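Local coordinates for protein magnesium transporter, putative (Shewanella oneidensis MR-1, PDB 3KXR) that forms the CBS-pair region, with part of the N domain, of a membrane protein that probably transports magnesium or a similar cation, at residues A[60-72]-A[80-94]. Sequence-based numbering, arbitrary orientation.
Sequences TDHQMLVLSDKAT and FRRIELDCNDNLFIV
Leu65 pushes its side chain into a pocket made by Phe80, Ile83, Leu85, Asn88 and Leu91. Its two methyls part ways: CD1 goes to Ile83 CG2 at 3.9 Å and on to Leu85 CD2, while CD2 comes obliquely against the Phe80 ring, 3.6 Å from Phe80 CD1, and also meets the side-chain oxygen of Asn88. Leu91, its CG anti to the backbone N (chi1 -179°), lays that carbon beside Leu65 CB, and both its methyls lie against Leu67 CD1. With an alanine here in place of Leu65, the two methyls would be missing and a gap is likely to open among Phe80, Ile83 and Leu85, leaving the Phe80 ring freer to shift. Next to this apolar cluster the backbones pair in parallel: Phe92 N gives a nearly straight bond to Leu65 O (2.8 Å, 170° at the hydrogen). Leu67 N then bonds to Phe92 O, and Val94 N to Leu67 O at 3.0 Å. Strands 66-68 and 90-94 with helix 73-82 thus form a beta-alpha-beta unit of the first CBS domain, and Phe79 of that helix packs on Leu65, Leu67 and Leu91. The sheet face bearing Val66, Phe92 and Val94 joins Val66 CG2 to Val94 CG2 (3.9 Å); Leu159 of strand 159-164 touches Phe92 and Val94, and Phe29 of the second subunit packs on Val66. Just before this pairing a water joins the two backbones, accepting from Leu65 N at 3.0 Å and donating to Asn90 O. Farther out, Glu149 takes hydrogen bonds from Asn88 ND2 and from the backbone N of Asp89 and Asn90, which, with a weak bond from Asn88 ND2 to Asn90 O, is likely to fix the turn of the amide.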
# COMPACT_ATOMS: atom_id res chain seq x y z
N THR A 60 21.64 4.60 -2.82
CA THR A 60 21.50 4.53 -1.39
C THR A 60 20.42 3.58 -0.93
O THR A 60 19.34 3.53 -1.50
CB THR A 60 21.15 5.91 -0.85
OG1 THR A 60 22.34 6.68 -0.84
CG2 THR A 60 20.60 5.83 0.56
N ASP A 61 20.71 2.86 0.13
CA ASP A 61 19.79 1.91 0.70
C ASP A 61 19.27 2.50 2.00
O ASP A 61 20.04 2.89 2.84
CB ASP A 61 20.54 0.61 0.94
CG ASP A 61 19.67 -0.48 1.47
OD1 ASP A 61 18.46 -0.25 1.67
OD2 ASP A 61 20.22 -1.57 1.71
N HIS A 62 17.96 2.59 2.16
CA HIS A 62 17.36 3.18 3.34
C HIS A 62 17.43 2.23 4.53
O HIS A 62 17.30 2.66 5.66
CB HIS A 62 15.90 3.56 3.11
CG HIS A 62 15.69 4.70 2.15
ND1 HIS A 62 16.19 5.98 2.37
CD2 HIS A 62 15.00 4.77 0.98
CE1 HIS A 62 15.82 6.77 1.38
NE2 HIS A 62 15.10 6.06 0.52
N GLN A 63 17.62 0.94 4.25
CA GLN A 63 17.77 -0.12 5.27
C GLN A 63 19.05 0.01 6.06
O GLN A 63 20.14 -0.15 5.53
CB GLN A 63 17.77 -1.52 4.61
CG GLN A 63 16.46 -2.18 4.71
CD GLN A 63 16.27 -3.34 3.77
OE1 GLN A 63 16.34 -4.49 4.19
NE2 GLN A 63 15.95 -3.04 2.51
N MSE A 64 18.92 0.26 7.34
CA MSE A 64 20.09 0.46 8.15
C MSE A 64 19.77 0.41 9.62
O MSE A 64 18.65 0.55 10.04
CB MSE A 64 20.69 1.82 7.82
CG MSE A 64 19.74 2.96 8.10
SE MSE A 64 20.48 4.71 7.68
CE MSE A 64 18.79 5.78 7.58
N LEU A 65 20.80 0.22 10.41
CA LEU A 65 20.69 0.37 11.85
C LEU A 65 20.93 1.86 12.23
O LEU A 65 22.02 2.40 12.07
CB LEU A 65 21.67 -0.61 12.52
CG LEU A 65 21.14 -2.01 12.94
CD1 LEU A 65 20.24 -2.69 11.96
CD2 LEU A 65 22.30 -2.90 13.36
N VAL A 66 19.88 2.53 12.69
CA VAL A 66 19.98 3.91 13.15
C VAL A 66 19.21 4.10 14.48
O VAL A 66 18.16 3.51 14.69
CB VAL A 66 19.46 4.89 12.05
CG1 VAL A 66 18.10 4.42 11.55
CG2 VAL A 66 19.40 6.30 12.57
N LEU A 67 19.76 4.91 15.39
CA LEU A 67 19.08 5.26 16.64
C LEU A 67 19.29 6.75 16.93
O LEU A 67 20.26 7.36 16.46
CB LEU A 67 19.64 4.40 17.80
CG LEU A 67 19.33 2.90 17.86
CD1 LEU A 67 20.12 2.21 18.94
CD2 LEU A 67 17.84 2.69 18.10
N SER A 68 18.39 7.34 17.70
CA SER A 68 18.52 8.75 18.03
C SER A 68 19.56 8.92 19.13
O SER A 68 20.04 7.96 19.73
CB SER A 68 17.19 9.34 18.52
OG SER A 68 16.90 8.86 19.84
N ASP A 69 19.85 10.17 19.45
CA ASP A 69 20.89 10.43 20.40
C ASP A 69 20.40 10.24 21.82
O ASP A 69 21.13 10.55 22.76
CB ASP A 69 21.45 11.83 20.20
CG ASP A 69 20.43 12.93 20.39
OD1 ASP A 69 19.31 12.66 20.89
OD2 ASP A 69 20.78 14.08 20.03
N LYS A 70 19.18 9.74 21.98
CA LYS A 70 18.69 9.34 23.31
C LYS A 70 18.97 7.85 23.59
O LYS A 70 18.74 7.39 24.68
CB LYS A 70 17.19 9.65 23.47
CG LYS A 70 16.76 11.14 23.25
CD LYS A 70 17.68 12.20 23.94
CE LYS A 70 17.24 13.70 23.72
NZ LYS A 70 18.13 14.47 22.77
N ALA A 71 19.45 7.08 22.61
CA ALA A 71 19.65 5.64 22.82
C ALA A 71 20.90 5.30 23.66
O ALA A 71 21.89 6.06 23.67
CB ALA A 71 19.75 4.94 21.48
N THR A 72 20.86 4.15 24.33
CA THR A 72 21.98 3.64 25.09
C THR A 72 22.59 2.40 24.44
O THR A 72 22.01 1.83 23.53
CB THR A 72 21.57 3.21 26.52
OG1 THR A 72 20.72 2.04 26.46
CG2 THR A 72 20.85 4.36 27.24
N PHE A 80 21.67 -5.09 17.13
CA PHE A 80 22.57 -5.94 16.41
C PHE A 80 22.16 -7.38 16.59
O PHE A 80 22.38 -8.17 15.72
CB PHE A 80 23.97 -5.80 16.93
CG PHE A 80 24.69 -4.64 16.41
CD1 PHE A 80 24.97 -4.55 15.07
CD2 PHE A 80 25.16 -3.66 17.27
CE1 PHE A 80 25.67 -3.45 14.58
CE2 PHE A 80 25.87 -2.57 16.79
CZ PHE A 80 26.12 -2.47 15.43
N ARG A 81 21.60 -7.74 17.74
CA ARG A 81 21.27 -9.15 17.99
C ARG A 81 19.92 -9.54 17.35
O ARG A 81 19.71 -10.70 17.01
CB ARG A 81 21.30 -9.48 19.49
CG ARG A 81 22.73 -9.49 20.15
CD ARG A 81 23.61 -10.74 19.84
N ARG A 82 19.02 -8.58 17.15
CA ARG A 82 17.66 -8.91 16.71
C ARG A 82 17.43 -8.80 15.21
O ARG A 82 16.42 -9.20 14.72
CB ARG A 82 16.67 -7.98 17.40
CG ARG A 82 16.64 -6.57 16.76
CD ARG A 82 15.93 -5.53 17.62
NE ARG A 82 14.55 -5.90 17.96
CZ ARG A 82 13.68 -5.11 18.59
NH1 ARG A 82 14.01 -3.86 18.95
NH2 ARG A 82 12.46 -5.57 18.87
N ILE A 83 18.36 -8.19 14.49
CA ILE A 83 18.20 -7.91 13.07
C ILE A 83 19.34 -8.54 12.33
O ILE A 83 20.48 -8.44 12.77
CB ILE A 83 18.28 -6.39 12.78
CG1 ILE A 83 16.97 -5.71 13.15
CG2 ILE A 83 18.50 -6.15 11.36
CD1 ILE A 83 15.71 -6.55 12.86
N GLU A 84 19.02 -9.18 11.22
CA GLU A 84 20.02 -9.70 10.32
C GLU A 84 20.01 -8.78 9.11
O GLU A 84 18.98 -8.54 8.52
CB GLU A 84 19.68 -11.12 9.94
CG GLU A 84 20.87 -12.05 9.88
CD GLU A 84 20.45 -13.45 9.59
OE1 GLU A 84 19.22 -13.70 9.46
OE2 GLU A 84 21.34 -14.32 9.51
N LEU A 85 21.16 -8.23 8.77
CA LEU A 85 21.25 -7.29 7.68
C LEU A 85 22.57 -7.48 6.95
O LEU A 85 23.62 -7.69 7.57
CB LEU A 85 21.20 -5.91 8.25
CG LEU A 85 20.64 -4.84 7.37
CD1 LEU A 85 19.18 -5.16 7.19
CD2 LEU A 85 20.86 -3.51 8.11
N ASP A 86 22.51 -7.44 5.62
CA ASP A 86 23.69 -7.58 4.80
C ASP A 86 24.72 -6.47 5.10
O ASP A 86 24.36 -5.30 5.25
CB ASP A 86 23.28 -7.54 3.32
CG ASP A 86 24.38 -7.97 2.39
OD1 ASP A 86 25.10 -8.94 2.71
OD2 ASP A 86 24.53 -7.35 1.33
N CYS A 87 25.99 -6.85 5.18
CA CYS A 87 27.08 -5.90 5.32
C CYS A 87 26.85 -4.92 6.41
O CYS A 87 26.91 -3.72 6.19
CB CYS A 87 27.25 -5.08 4.05
SG CYS A 87 28.14 -5.95 2.86
N ASN A 88 26.62 -5.44 7.60
CA ASN A 88 26.26 -4.58 8.67
C ASN A 88 27.10 -4.89 9.85
O ASN A 88 27.06 -5.98 10.36
CB ASN A 88 24.81 -4.80 9.03
CG ASN A 88 24.39 -3.97 10.22
OD1 ASN A 88 23.82 -4.51 11.17
ND2 ASN A 88 24.67 -2.65 10.19
N ASP A 89 27.89 -3.92 10.27
CA ASP A 89 28.45 -4.00 11.61
C ASP A 89 28.64 -2.65 12.28
O ASP A 89 29.43 -2.53 13.20
CB ASP A 89 29.75 -4.80 11.58
CG ASP A 89 30.87 -4.00 11.03
OD1 ASP A 89 30.59 -2.91 10.44
OD2 ASP A 89 32.03 -4.44 11.21
N ASN A 90 27.88 -1.66 11.82
CA ASN A 90 27.88 -0.33 12.39
C ASN A 90 26.47 0.13 12.58
O ASN A 90 25.54 -0.37 11.95
CB ASN A 90 28.64 0.65 11.49
CG ASN A 90 30.11 0.45 11.55
OD1 ASN A 90 30.62 -0.11 12.51
ND2 ASN A 90 30.82 0.89 10.54
N LEU A 91 26.31 1.12 13.44
CA LEU A 91 25.00 1.68 13.70
C LEU A 91 25.13 3.20 13.77
O LEU A 91 26.12 3.73 14.29
CB LEU A 91 24.47 1.05 14.98
CG LEU A 91 23.12 1.37 15.57
CD1 LEU A 91 22.66 0.19 16.43
CD2 LEU A 91 23.30 2.61 16.39
N PHE A 92 24.17 3.90 13.18
CA PHE A 92 24.29 5.33 12.99
C PHE A 92 23.44 6.09 13.97
O PHE A 92 22.32 5.68 14.25
CB PHE A 92 23.91 5.66 11.54
CG PHE A 92 24.70 4.87 10.56
CD1 PHE A 92 26.08 4.81 10.64
CD2 PHE A 92 24.07 4.12 9.58
CE1 PHE A 92 26.82 4.05 9.74
CE2 PHE A 92 24.81 3.35 8.67
CZ PHE A 92 26.18 3.31 8.76
N ILE A 93 23.98 7.18 14.51
CA ILE A 93 23.28 7.98 15.51
C ILE A 93 22.89 9.29 14.91
O ILE A 93 23.73 9.96 14.29
CB ILE A 93 24.16 8.26 16.74
CG1 ILE A 93 24.67 6.96 17.32
CG2 ILE A 93 23.39 9.04 17.82
CD1 ILE A 93 23.61 5.97 17.71
N VAL A 94 21.63 9.66 15.09
CA VAL A 94 21.13 10.93 14.59
C VAL A 94 20.53 11.74 15.73
O VAL A 94 20.09 11.20 16.75
CB VAL A 94 20.04 10.71 13.49
CG1 VAL A 94 20.66 10.04 12.24
CG2 VAL A 94 18.86 9.92 14.03
O HOH W 1 23.70 0.09 9.76